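Local coordinates for cAMP factor (Mobiluncus curtisii, PDB 6JLC), which is probably a secreted pore-forming toxin that takes part in the CAMP haemolytic reaction, at residues Asp42-Thr47 with Met112-Ile117; Asn90-Lys95 with Glu136-Tyr141; Arg142-Thr147 with Ala201-Cys206; Gln183-Glu188 with Thr215-Ala220. One frame throughout, in Å; residues are numbered along the deposited sequence.

Interaction 1: Asp42-Thr47 with Met112-Ile117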
loop_
_atom_site.group_PDB
_atom_site.type_symbol
_atom_site.label_atom_id
_atom_site.label_comp_id
_atom_site.label_asym_id
_atom_site.label_seq_id
_atom_site.Cartn_x
_atom_site.Cartn_y
_atom_site.Cartn_z
ATOM N N ASP A 42 -10.612 6.688 -1.414
ATOM C CA ASP A 42 -12.067 6.592 -1.251
ATOM C C ASP A 42 -12.791 6.724 -2.589
ATOM O O ASP A 42 -13.689 5.933 -2.911
ATOM C CB ASP A 42 -12.558 7.670 -0.279
ATOM C CG ASP A 42 -12.240 7.344 1.167
ATOM O OD1 ASP A 42 -12.073 6.146 1.485
ATOM O OD2 ASP A 42 -12.167 8.289 1.983
ATOM N N LYS A 43 -12.419 7.733 -3.374
ATOM C CA LYS A 43 -12.986 7.895 -4.708
ATOM C C LYS A 43 -12.692 6.680 -5.588
ATOM O O LYS A 43 -13.563 6.217 -6.335
ATOM C CB LYS A 43 -12.424 9.168 -5.337
ATOM C CG LYS A 43 -12.735 9.337 -6.804
ATOM C CD LYS A 43 -12.309 10.708 -7.277
ATOM C CE LYS A 43 -13.220 11.775 -6.717
ATOM N NZ LYS A 43 -13.450 12.829 -7.730
ATOM N N LEU A 44 -11.468 6.157 -5.512
ATOM C CA LEU A 44 -11.093 4.986 -6.306
ATOM C C LEU A 44 -11.983 3.789 -5.989
ATOM O O LEU A 44 -12.466 3.098 -6.900
ATOM C CB LEU A 44 -9.626 4.644 -6.047
ATOM C CG LEU A 44 -9.077 3.422 -6.786
ATOM C CD1 LEU A 44 -9.351 3.502 -8.290
ATOM C CD2 LEU A 44 -7.571 3.268 -6.506
ATOM N N PHE A 45 -12.188 3.506 -4.697
ATOM C CA PHE A 45 -12.977 2.334 -4.320
ATOM C C PHE A 45 -14.438 2.498 -4.723
ATOM O O PHE A 45 -15.083 1.535 -5.158
ATOM C CB PHE A 45 -12.859 2.069 -2.811
ATOM C CG PHE A 45 -11.447 1.743 -2.345
ATOM C CD1 PHE A 45 -10.575 1.016 -3.149
ATOM C CD2 PHE A 45 -11.004 2.150 -1.090
ATOM C CE1 PHE A 45 -9.280 0.716 -2.718
ATOM C CE2 PHE A 45 -9.723 1.851 -0.650
ATOM C CZ PHE A 45 -8.856 1.132 -1.459
ATOM N N ALA A 46 -14.978 3.710 -4.585
ATOM C CA ALA A 46 -16.346 3.949 -5.022
ATOM C C ALA A 46 -16.475 3.766 -6.529
ATOM O O ALA A 46 -17.466 3.202 -7.008
ATOM C CB ALA A 46 -16.794 5.356 -4.608
ATOM N N THR A 47 -15.488 4.247 -7.294
ATOM C CA THR A 47 -15.515 4.059 -8.740
ATOM C C THR A 47 -15.427 2.582 -9.095
ATOM O O THR A 47 -16.099 2.112 -10.020
ATOM C CB THR A 47 -14.364 4.833 -9.391
ATOM O OG1 THR A 47 -14.505 6.220 -9.087
ATOM C CG2 THR A 47 -14.380 4.668 -10.898
ATOM N N MET A 112 -8.426 10.441 -10.261
ATOM C CA MET A 112 -9.357 11.493 -10.661
ATOM C C MET A 112 -9.904 11.230 -12.062
ATOM O O MET A 112 -11.103 11.405 -12.311
ATOM C CB MET A 112 -8.679 12.868 -10.593
ATOM C CG MET A 112 -8.180 13.258 -9.204
ATOM S SD MET A 112 -9.508 13.254 -7.973
ATOM C CE MET A 112 -10.534 14.597 -8.575
ATOM N N ARG A 113 -9.047 10.773 -12.979
ATOM C CA ARG A 113 -9.506 10.499 -14.341
ATOM C C ARG A 113 -10.447 9.300 -14.382
ATOM O O ARG A 113 -11.492 9.344 -15.038
ATOM C CB ARG A 113 -8.313 10.273 -15.274
ATOM C CG ARG A 113 -8.658 10.332 -16.768
ATOM C CD ARG A 113 -9.208 11.700 -17.155
ATOM N NE ARG A 113 -8.122 12.682 -17.251
ATOM C CZ ARG A 113 -8.283 13.991 -17.454
ATOM N NH1 ARG A 113 -9.500 14.516 -17.588
ATOM N NH2 ARG A 113 -7.211 14.785 -17.517
ATOM N N VAL A 114 -10.095 8.203 -13.700
ATOM C CA VAL A 114 -10.943 7.017 -13.822
ATOM C C VAL A 114 -12.329 7.257 -13.220
ATOM O O VAL A 114 -13.303 6.605 -13.624
ATOM C CB VAL A 114 -10.232 5.790 -13.211
ATOM C CG1 VAL A 114 -10.388 5.760 -11.705
ATOM C CG2 VAL A 114 -10.748 4.489 -13.853
ATOM N N ALA A 115 -12.454 8.201 -12.287
ATOM C CA ALA A 115 -13.742 8.547 -11.702
ATOM C C ALA A 115 -14.481 9.624 -12.486
ATOM O O ALA A 115 -15.644 9.913 -12.174
ATOM C CB ALA A 115 -13.557 9.029 -10.265
ATOM N N ASN A 116 -13.845 10.208 -13.493
ATOM C CA ASN A 116 -14.371 11.390 -14.172
ATOM C C ASN A 116 -15.432 10.963 -15.189
ATOM O O ASN A 116 -15.144 10.163 -16.084
ATOM C CB ASN A 116 -13.210 12.133 -14.843
ATOM C CG ASN A 116 -13.585 13.530 -15.313
ATOM O OD1 ASN A 116 -14.621 13.723 -15.950
ATOM N ND2 ASN A 116 -12.734 14.513 -15.009
ATOM N N ILE A 117 -16.657 11.481 -15.056
ATOM C CA ILE A 117 -17.719 11.115 -15.988
ATOM C C ILE A 117 -17.438 11.573 -17.417
ATOM O O ILE A 117 -18.089 11.091 -18.349
ATOM C CB ILE A 117 -19.083 11.649 -15.505
ATOM C CG1 ILE A 117 -18.984 13.155 -15.235
ATOM C CG2 ILE A 117 -19.539 10.855 -14.276
ATOM C CD1 ILE A 117 -20.143 13.934 -15.735
#

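Interaction 2: Asn90-Lys95 with Glu136-Tyr141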
loop_
_atom_site.group_PDB
_atom_site.type_symbol
_atom_site.label_atom_id
_atom_site.label_comp_id
_atom_site.label_asym_id
_atom_site.label_seq_id
_atom_site.Cartn_x
_atom_site.Cartn_y
_atom_site.Cartn_z
ATOM N N ASN A 90 6.537 -2.035 -2.383
ATOM C CA ASN A 90 7.480 -3.122 -2.187
ATOM C C ASN A 90 8.900 -2.770 -2.598
ATOM O O ASN A 90 9.845 -3.315 -2.020
ATOM C CB ASN A 90 7.006 -4.355 -2.954
ATOM C CG ASN A 90 5.725 -4.926 -2.376
ATOM O OD1 ASN A 90 5.574 -5.014 -1.159
ATOM N ND2 ASN A 90 4.788 -5.290 -3.242
ATOM N N ASN A 91 9.080 -1.869 -3.572
ATOM C CA ASN A 91 10.395 -1.618 -4.140
ATOM C C ASN A 91 10.982 -0.242 -3.847
ATOM O O ASN A 91 12.206 -0.093 -3.927
ATOM C CB ASN A 91 10.352 -1.824 -5.662
ATOM C CG ASN A 91 9.874 -3.207 -6.029
ATOM O OD1 ASN A 91 10.189 -4.175 -5.345
ATOM N ND2 ASN A 91 9.086 -3.308 -7.088
ATOM N N LEU A 92 10.165 0.767 -3.524
ATOM C CA LEU A 92 10.655 2.141 -3.431
ATOM C C LEU A 92 10.728 2.647 -1.989
ATOM O O LEU A 92 10.802 3.863 -1.766
ATOM C CB LEU A 92 9.785 3.080 -4.277
ATOM C CG LEU A 92 9.633 2.677 -5.746
ATOM C CD1 LEU A 92 8.717 3.669 -6.469
ATOM C CD2 LEU A 92 10.977 2.611 -6.420
ATOM N N ARG A 93 10.753 1.736 -1.007
ATOM C CA ARG A 93 10.577 2.143 0.387
ATOM C C ARG A 93 11.651 3.121 0.848
ATOM O O ARG A 93 11.367 4.021 1.652
ATOM C CB ARG A 93 10.579 0.922 1.308
ATOM C CG ARG A 93 10.162 1.302 2.734
ATOM C CD ARG A 93 10.147 0.113 3.676
ATOM N NE ARG A 93 9.083 -0.840 3.371
ATOM C CZ ARG A 93 7.801 -0.682 3.686
ATOM N NH1 ARG A 93 7.379 0.410 4.318
ATOM N NH2 ARG A 93 6.934 -1.626 3.360
ATOM N N TYR A 94 12.881 2.980 0.349
ATOM C CA TYR A 94 13.987 3.830 0.771
ATOM C C TYR A 94 14.328 4.912 -0.245
ATOM O O TYR A 94 15.413 5.500 -0.170
ATOM C CB TYR A 94 15.227 2.980 1.066
ATOM C CG TYR A 94 15.144 2.294 2.406
ATOM C CD1 TYR A 94 14.474 1.086 2.546
ATOM C CD2 TYR A 94 15.693 2.879 3.542
ATOM C CE1 TYR A 94 14.385 0.449 3.792
ATOM C CE2 TYR A 94 15.600 2.254 4.794
ATOM C CZ TYR A 94 14.949 1.041 4.906
ATOM O OH TYR A 94 14.853 0.418 6.132
ATOM N N LYS A 95 13.438 5.187 -1.198
ATOM C CA LYS A 95 13.718 6.260 -2.140
ATOM C C LYS A 95 13.486 7.618 -1.482
ATOM O O LYS A 95 12.740 7.746 -0.509
ATOM C CB LYS A 95 12.839 6.132 -3.396
ATOM C CG LYS A 95 13.198 4.940 -4.282
ATOM C CD LYS A 95 14.563 5.147 -4.919
ATOM C CE LYS A 95 15.007 3.903 -5.674
ATOM N NZ LYS A 95 16.397 4.096 -6.189
ATOM N N GLU A 136 8.834 4.025 -13.768
ATOM C CA GLU A 136 10.162 3.775 -14.318
ATOM C C GLU A 136 11.106 4.933 -14.022
ATOM O O GLU A 136 12.267 4.714 -13.662
ATOM C CB GLU A 136 10.077 3.513 -15.821
ATOM C CG GLU A 136 11.410 3.098 -16.421
ATOM C CD GLU A 136 11.409 3.115 -17.934
ATOM O OE1 GLU A 136 11.083 2.073 -18.540
ATOM O OE2 GLU A 136 11.736 4.171 -18.515
ATOM N N ARG A 137 10.619 6.177 -14.126
ATOM C CA ARG A 137 11.481 7.326 -13.862
ATOM C C ARG A 137 11.936 7.364 -12.405
ATOM O O ARG A 137 13.134 7.455 -12.115
ATOM C CB ARG A 137 10.767 8.625 -14.221
ATOM C CG ARG A 137 11.630 9.863 -13.988
ATOM C CD ARG A 137 10.809 11.140 -14.018
ATOM N NE ARG A 137 9.558 10.955 -14.736
ATOM C CZ ARG A 137 8.366 11.242 -14.235
ATOM N NH1 ARG A 137 8.263 11.738 -13.002
ATOM N NH2 ARG A 137 7.279 11.033 -14.970
ATOM N N VAL A 138 10.989 7.327 -11.464
ATOM C CA VAL A 138 11.371 7.540 -10.069
ATOM C C VAL A 138 12.108 6.335 -9.502
ATOM O O VAL A 138 12.746 6.453 -8.448
ATOM C CB VAL A 138 10.149 7.887 -9.194
ATOM C CG1 VAL A 138 9.367 9.052 -9.829
ATOM C CG2 VAL A 138 9.266 6.660 -8.995
ATOM N N SER A 139 12.037 5.178 -10.177
ATOM C CA SER A 139 12.783 4.001 -9.734
ATOM C C SER A 139 14.281 4.238 -9.778
ATOM O O SER A 139 15.033 3.596 -9.039
ATOM C CB SER A 139 12.440 2.793 -10.599
ATOM O OG SER A 139 11.187 2.266 -10.225
ATOM N N THR A 140 14.727 5.132 -10.648
ATOM C CA THR A 140 16.130 5.480 -10.785
ATOM C C THR A 140 16.537 6.635 -9.884
ATOM O O THR A 140 17.700 7.044 -9.922
ATOM C CB THR A 140 16.445 5.849 -12.242
ATOM O OG1 THR A 140 16.055 7.211 -12.475
ATOM C CG2 THR A 140 15.702 4.945 -13.211
ATOM N N TYR A 141 15.613 7.200 -9.108
ATOM C CA TYR A 141 15.995 8.280 -8.213
ATOM C C TYR A 141 16.899 7.742 -7.111
ATOM O O TYR A 141 16.938 6.540 -6.836
ATOM C CB TYR A 141 14.766 8.948 -7.592
ATOM C CG TYR A 141 13.993 9.865 -8.526
ATOM C CD1 TYR A 141 14.342 9.999 -9.863
ATOM C CD2 TYR A 141 12.902 10.594 -8.055
ATOM C CE1 TYR A 141 13.620 10.830 -10.703
ATOM C CE2 TYR A 141 12.173 11.429 -8.888
ATOM C CZ TYR A 141 12.533 11.544 -10.208
ATOM O OH TYR A 141 11.804 12.377 -11.027
#

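Interaction 3: Arg142-Thr147 with Ala201-Cys206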
loop_
_atom_site.group_PDB
_atom_site.type_symbol
_atom_site.label_atom_id
_atom_site.label_comp_id
_atom_site.label_asym_id
_atom_site.label_seq_id
_atom_site.Cartn_x
_atom_site.Cartn_y
_atom_site.Cartn_z
ATOM N N ARG A 142 17.626 8.608 -6.476
ATOM C CA ARG A 142 18.499 8.131 -5.448
ATOM C C ARG A 142 17.817 7.708 -4.194
ATOM O O ARG A 142 16.705 8.055 -3.931
ATOM C CB ARG A 142 19.580 9.118 -5.126
ATOM C CG ARG A 142 19.161 10.472 -4.677
ATOM C CD ARG A 142 19.988 11.520 -5.416
ATOM N NE ARG A 142 19.519 12.883 -5.181
ATOM C CZ ARG A 142 19.278 13.381 -3.975
ATOM N NH1 ARG A 142 19.471 12.641 -2.908
ATOM N NH2 ARG A 142 18.858 14.619 -3.844
ATOM N N ASP A 143 18.529 6.932 -3.418
ATOM C CA ASP A 143 17.984 6.501 -2.144
ATOM C C ASP A 143 18.228 7.558 -1.070
ATOM O O ASP A 143 19.139 8.388 -1.169
ATOM C CB ASP A 143 18.618 5.183 -1.704
ATOM C CG ASP A 143 18.483 4.101 -2.748
ATOM O OD1 ASP A 143 17.393 4.012 -3.354
ATOM O OD2 ASP A 143 19.458 3.342 -2.958
ATOM N N LEU A 144 17.401 7.506 -0.031
ATOM C CA LEU A 144 17.645 8.285 1.175
ATOM C C LEU A 144 19.041 8.008 1.707
ATOM O O LEU A 144 19.529 6.881 1.638
ATOM C CB LEU A 144 16.618 7.919 2.254
ATOM C CG LEU A 144 15.154 8.323 2.024
ATOM C CD1 LEU A 144 14.197 7.518 2.915
ATOM C CD2 LEU A 144 14.997 9.812 2.280
ATOM N N LYS A 145 19.682 9.041 2.246
ATOM C CA LYS A 145 20.835 8.805 3.105
ATOM C C LYS A 145 20.342 8.393 4.483
ATOM O O LYS A 145 19.246 8.771 4.910
ATOM C CB LYS A 145 21.712 10.052 3.228
ATOM C CG LYS A 145 22.327 10.552 1.934
ATOM C CD LYS A 145 23.090 11.843 2.185
ATOM C CE LYS A 145 23.744 12.364 0.925
ATOM N NZ LYS A 145 22.793 12.328 -0.219
ATOM N N SER A 146 21.156 7.610 5.188
ATOM C CA SER A 146 20.758 7.219 6.533
ATOM C C SER A 146 20.592 8.428 7.451
ATOM O O SER A 146 19.863 8.336 8.446
ATOM C CB SER A 146 21.770 6.242 7.123
ATOM O OG SER A 146 23.023 6.867 7.289
ATOM N N THR A 147 21.214 9.568 7.116
ATOM C CA THR A 147 21.081 10.792 7.904
ATOM C C THR A 147 19.852 11.617 7.532
ATOM O O THR A 147 19.549 12.589 8.235
ATOM C CB THR A 147 22.330 11.664 7.741
ATOM O OG1 THR A 147 22.641 11.769 6.351
ATOM C CG2 THR A 147 23.511 11.042 8.453
ATOM N N ALA A 201 12.930 11.898 13.403
ATOM C CA ALA A 201 13.753 10.696 13.412
ATOM C C ALA A 201 14.384 10.482 12.045
ATOM O O ALA A 201 13.733 10.656 11.012
ATOM C CB ALA A 201 12.916 9.476 13.797
ATOM N N THR A 202 15.660 10.106 12.043
ATOM C CA THR A 202 16.353 9.815 10.799
ATOM C C THR A 202 16.060 8.393 10.344
ATOM O O THR A 202 15.606 7.546 11.115
ATOM C CB THR A 202 17.862 9.963 10.956
ATOM O OG1 THR A 202 18.315 9.039 11.956
ATOM C CG2 THR A 202 18.234 11.394 11.349
ATOM N N VAL A 203 16.349 8.138 9.065
ATOM C CA VAL A 203 16.305 6.772 8.546
ATOM C C VAL A 203 17.097 5.842 9.454
ATOM O O VAL A 203 16.615 4.781 9.863
ATOM C CB VAL A 203 16.833 6.732 7.103
ATOM C CG1 VAL A 203 16.988 5.287 6.624
ATOM C CG2 VAL A 203 15.892 7.528 6.189
ATOM N N ALA A 204 18.316 6.250 9.807
ATOM C CA ALA A 204 19.174 5.406 10.634
ATOM C C ALA A 204 18.546 5.128 11.994
ATOM O O ALA A 204 18.685 4.023 12.533
ATOM C CB ALA A 204 20.541 6.065 10.812
ATOM N N GLU A 205 17.889 6.125 12.587
ATOM C CA GLU A 205 17.251 5.890 13.878
ATOM C C GLU A 205 16.123 4.869 13.752
ATOM O O GLU A 205 15.907 4.058 14.658
ATOM C CB GLU A 205 16.712 7.197 14.471
ATOM C CG GLU A 205 17.767 8.167 15.010
ATOM C CD GLU A 205 17.151 9.485 15.458
ATOM O OE1 GLU A 205 16.745 10.289 14.592
ATOM O OE2 GLU A 205 17.053 9.717 16.683
ATOM N N CYS A 206 15.389 4.899 12.637
ATOM C CA CYS A 206 14.318 3.926 12.439
ATOM C C CYS A 206 14.888 2.527 12.214
ATOM O O CYS A 206 14.415 1.554 12.818
ATOM C CB CYS A 206 13.434 4.355 11.261
ATOM S SG CYS A 206 12.503 5.879 11.572
#

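Interaction 4: Gln183-Glu188 with Thr215-Ala220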
loop_
_atom_site.group_PDB
_atom_site.type_symbol
_atom_site.label_atom_id
_atom_site.label_comp_id
_atom_site.label_asym_id
_atom_site.label_seq_id
_atom_site.Cartn_x
_atom_site.Cartn_y
_atom_site.Cartn_z
ATOM N N GLN A 183 7.792 -7.991 30.526
ATOM C CA GLN A 183 7.924 -6.563 30.802
ATOM C C GLN A 183 9.175 -5.977 30.153
ATOM O O GLN A 183 9.136 -4.866 29.612
ATOM C CB GLN A 183 7.935 -6.328 32.314
ATOM C CG GLN A 183 7.962 -4.867 32.727
ATOM C CD GLN A 183 7.748 -4.685 34.216
ATOM O OE1 GLN A 183 6.616 -4.564 34.680
ATOM N NE2 GLN A 183 8.840 -4.660 34.973
ATOM N N THR A 184 10.296 -6.698 30.214
ATOM C CA THR A 184 11.507 -6.259 29.520
ATOM C C THR A 184 11.251 -6.039 28.034
ATOM O O THR A 184 11.695 -5.042 27.451
ATOM C CB THR A 184 12.611 -7.298 29.710
ATOM O OG1 THR A 184 12.754 -7.579 31.101
ATOM C CG2 THR A 184 13.941 -6.807 29.121
ATOM N N LEU A 185 10.555 -6.982 27.394
ATOM C CA LEU A 185 10.254 -6.823 25.975
ATOM C C LEU A 185 9.374 -5.599 25.743
ATOM O O LEU A 185 9.592 -4.835 24.794
ATOM C CB LEU A 185 9.577 -8.087 25.432
ATOM C CG LEU A 185 9.134 -8.024 23.966
ATOM C CD1 LEU A 185 10.319 -7.700 23.053
ATOM C CD2 LEU A 185 8.424 -9.307 23.524
ATOM N N ASN A 186 8.373 -5.395 26.606
ATOM C CA ASN A 186 7.510 -4.223 26.453
ATOM C C ASN A 186 8.316 -2.930 26.534
ATOM O O ASN A 186 8.043 -1.976 25.801
ATOM C CB ASN A 186 6.400 -4.245 27.501
ATOM C CG ASN A 186 5.141 -4.903 26.987
ATOM O OD1 ASN A 186 5.150 -5.536 25.934
ATOM N ND2 ASN A 186 4.048 -4.752 27.719
ATOM N N LYS A 187 9.317 -2.880 27.418
ATOM C CA LYS A 187 10.173 -1.699 27.499
ATOM C C LYS A 187 10.896 -1.451 26.181
ATOM O O LYS A 187 11.043 -0.302 25.747
ATOM C CB LYS A 187 11.176 -1.857 28.643
ATOM C CG LYS A 187 10.535 -1.850 30.027
ATOM C CD LYS A 187 11.495 -2.401 31.077
ATOM C CE LYS A 187 11.171 -1.870 32.465
ATOM N NZ LYS A 187 9.713 -1.942 32.764
ATOM N N GLU A 188 11.341 -2.514 25.517
ATOM C CA GLU A 188 12.017 -2.319 24.235
ATOM C C GLU A 188 11.031 -1.909 23.149
ATOM O O GLU A 188 11.367 -1.114 22.265
ATOM C CB GLU A 188 12.759 -3.588 23.840
ATOM C CG GLU A 188 13.841 -3.980 24.836
ATOM C CD GLU A 188 15.088 -3.117 24.712
ATOM O OE1 GLU A 188 15.185 -2.338 23.735
ATOM O OE2 GLU A 188 15.969 -3.219 25.594
ATOM N N THR A 215 16.211 -7.966 18.144
ATOM C CA THR A 215 17.088 -8.561 19.146
ATOM C C THR A 215 16.369 -8.745 20.472
ATOM O O THR A 215 16.561 -9.762 21.155
ATOM C CB THR A 215 18.334 -7.694 19.323
ATOM O OG1 THR A 215 19.054 -7.657 18.082
ATOM C CG2 THR A 215 19.246 -8.268 20.419
ATOM N N ALA A 216 15.533 -7.774 20.858
ATOM C CA ALA A 216 14.776 -7.903 22.101
ATOM C C ALA A 216 13.780 -9.054 22.030
ATOM O O ALA A 216 13.603 -9.787 23.011
ATOM C CB ALA A 216 14.059 -6.591 22.412
ATOM N N TYR A 217 13.115 -9.234 20.884
ATOM C CA TYR A 217 12.177 -10.347 20.796
ATOM C C TYR A 217 12.906 -11.680 20.862
ATOM O O TYR A 217 12.447 -12.611 21.539
ATOM C CB TYR A 217 11.345 -10.279 19.523
ATOM C CG TYR A 217 10.414 -11.468 19.445
ATOM C CD1 TYR A 217 9.266 -11.523 20.231
ATOM C CD2 TYR A 217 10.703 -12.554 18.628
ATOM C CE1 TYR A 217 8.422 -12.618 20.193
ATOM C CE2 TYR A 217 9.862 -13.653 18.576
ATOM C CZ TYR A 217 8.720 -13.682 19.361
ATOM O OH TYR A 217 7.876 -14.772 19.315
ATOM N N ALA A 218 14.037 -11.792 20.158
ATOM C CA ALA A 218 14.833 -13.014 20.212
ATOM C C ALA A 218 15.244 -13.345 21.639
ATOM O O ALA A 218 15.149 -14.505 22.067
ATOM C CB ALA A 218 16.064 -12.874 19.314
ATOM N N THR A 219 15.699 -12.340 22.396
ATOM C CA THR A 219 16.036 -12.557 23.802
ATOM C C THR A 219 14.838 -13.093 24.584
ATOM O O THR A 219 14.967 -14.028 25.387
ATOM C CB THR A 219 16.542 -11.255 24.426
ATOM O OG1 THR A 219 17.729 -10.827 23.747
ATOM C CG2 THR A 219 16.840 -11.446 25.899
ATOM N N ALA A 220 13.657 -12.520 24.353
ATOM C CA ALA A 220 12.476 -12.960 25.088
ATOM C C ALA A 220 12.043 -14.360 24.659
ATOM O O ALA A 220 11.616 -15.166 25.499
ATOM C CB ALA A 220 11.337 -11.956 24.888
#

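Interaction 1: Asp42-Thr47 with Met112-Ile117
K43 lays its aliphatic chain over the methyl group of A115, with K43 CG and CD each 3.6 Å from A115 CB. Its first torsion (chi1 170°) sets CG anti to the backbone N, and the chain then runs out past A115 to M112. There the two long side chains cross at about a right angle. K43 CD lies 3.8 Å from M112 SD, and the ammonium K43 NZ ends 3.5 Å from the M112 methyl CE. The M112 chain starts off away from segment 42-47, and bends at chi2 and chi3 bring its sulfur and methyl back to the lysine.

One helical turn on, T47 meets the end of helix 97-114. T47 OG1 lies 3.2 Å from A115 CB. The hydroxyl T47 OG1 donates to K43 O at 2.9 Å, from above the carbonyl plane. T47 N reaches the same oxygen from the opposite face, so two bonds grip K43 O. T47 CG2 rests 3.5 Å from V114 O, which also accepts from R74 NH1. L44 CD1 touches V114 CG1 at 4.2 Å. L44 and V114 both continue onto I78 of helix 68-91, which places this layer in the helical bundle.

No hydrogen bond crosses between 42-47 and 112-117. The two segments meet here by van der Waals contact, with the threonine hydroxyl turned back onto its own helix.

Interaction 2: Asn90-Lys95 with Glu136-Tyr141
The type I beta turn L92-K95, which links helix 68-91 to helix 97-114, packs here against the C-terminal end of helix 121-139. K95 closes the turn through its backbone N, which donates to L92 O, and its side chain crosses to the other segment. K95 NZ donates to Y141 O at 2.6 Å, nearly along the C=O axis (C=O...N angle 166°). A weak second bond runs from K95 NZ to S139 O at 3.2 Å. The chain bends at chi2 (-68°) and is extended beyond it, which carries the ammonium group between these two carbonyls. NZ also forms a salt bridge with D143. One lysine thus gathers the chain just as it leaves the helix, and the nearby carboxylate probably favours its positive charge.

An apolar contact accompanies the lysine. L92 CD1 meets V138 CG2 at 4.0 Å, and the two side chains cross at about a right angle. The other leucine branch, L92 CD2, touches S139 OG at 3.8 Å, while that hydroxyl bonds to Y135 O. On the far segment the Y141 ring folds back over its own helix end. V138 CA sits 3.7 Å above the Y141 ring plane, over its centre.

Helix 97-114 flanks both partners. It supplies L103 to L92, A99 to V138, and E102 to the Y141 hydroxyl and R137. R93 and Y94 touch helix 152-173, so the turn lies between helix 121-139 on one hand and helix 152-173 on the other.

Interaction 3: Arg142-Thr147 with Ala201-Cys206
L144 and V203 cross obliquely where an extended linker meets the capped N terminus of helix 203-222. L144 CD1 touches V203 CG2 at 3.7 Å. V203 CG1 is anti to the backbone N (chi1 172°), which leaves CG2 as the branch turned to the leucine. The same methyl, V203 CG2, lies 3.8 Å from K145 O. L144 also packs on V154 of helix 152-173, and V203 on Y94, so the pair is shared by the linker, helix 203-222, helix 152-173 and the turn at Y94.

Next along the linker, S146 CB and A204 CB lie side by side at 3.9 Å. A204 N donates to S146 O at 2.9 Å, in the carbonyl plane and on a lone pair. An amide of the first helical turn is thereby satisfied by the linker.

T202 is the N-cap and forms a capping box with E205. E205 N donates to T202 OG1 at 3.0 Å, and T202 N donates back to E205 OE1 at 2.8 Å. The other carboxylate oxygen, OE2, pairs with K198. The threonine torsion (chi1 60°) turns OG1 to the helix and CG2 to the linker, where T202 CG2 rests 3.6 Å from T147 O.

Interaction 4: Gln183-Glu188 with Thr215-Ala220
T215 O is gripped twice within one helix of an antiparallel pair, by T219 N and T219 OG1, each at 3.0 Å. The two donors come from opposite faces of the carbonyl plane, and the hydroxyl is tilted 32° from it. This ties the threonine to its own helix. Helices 179-197 and 203-222 form a helical hairpin. The axes of segments 183-188 and 215-220 are 9.5 Å apart at closest approach and run at 175°.

Between them the main wedge is L185. Its CG is anti to the backbone N (chi1 177°), and both methyls reach helix 203-222. L185 CD1 lies over the backbone between A216 and Y217, 3.9 Å from Y217 N, and also touches A216 CB. CD2 sits between two side chains. L185 CD2 meets A220 CB at 4.2 Å and approaches the Y217 ring at its edge, near the ring plane.

L185, Y217 and A220 all go on to touch helix 152-173, on R169, A168 and I173 respectively. Helix 152-173 packs against this side of the hairpin.

One turn along, E188 lays its aliphatic part on A216. The bend at chi2 takes its carboxylate on to K191, where OE2 makes a salt bridge. The alanine methyl A216 CB is 3.6 Å from both E188 CB and E188 CG.

From the N terminus, interaction 1 closes a loop of 64 residues, bringing the start of helix 41-59 to the end of helix 97-114. Interaction 2 spans 40 residues and crosses it: its first segment lies inside that loop and its second lies beyond it, on helix 121-139. Their centres are 26 Å apart. Interaction 3 follows in series. It spans 53 residues and joins the linker after helix 121-139 to the start of helix 203-222. It touches interaction 2 directly through a salt bridge and a probable backbone hydrogen bond. Interaction 4 closes the short 26-residue hairpin of the last two helices. It crosses interaction 3 and shares helix 203-222, about 45 Å from interaction 1, centre to centre.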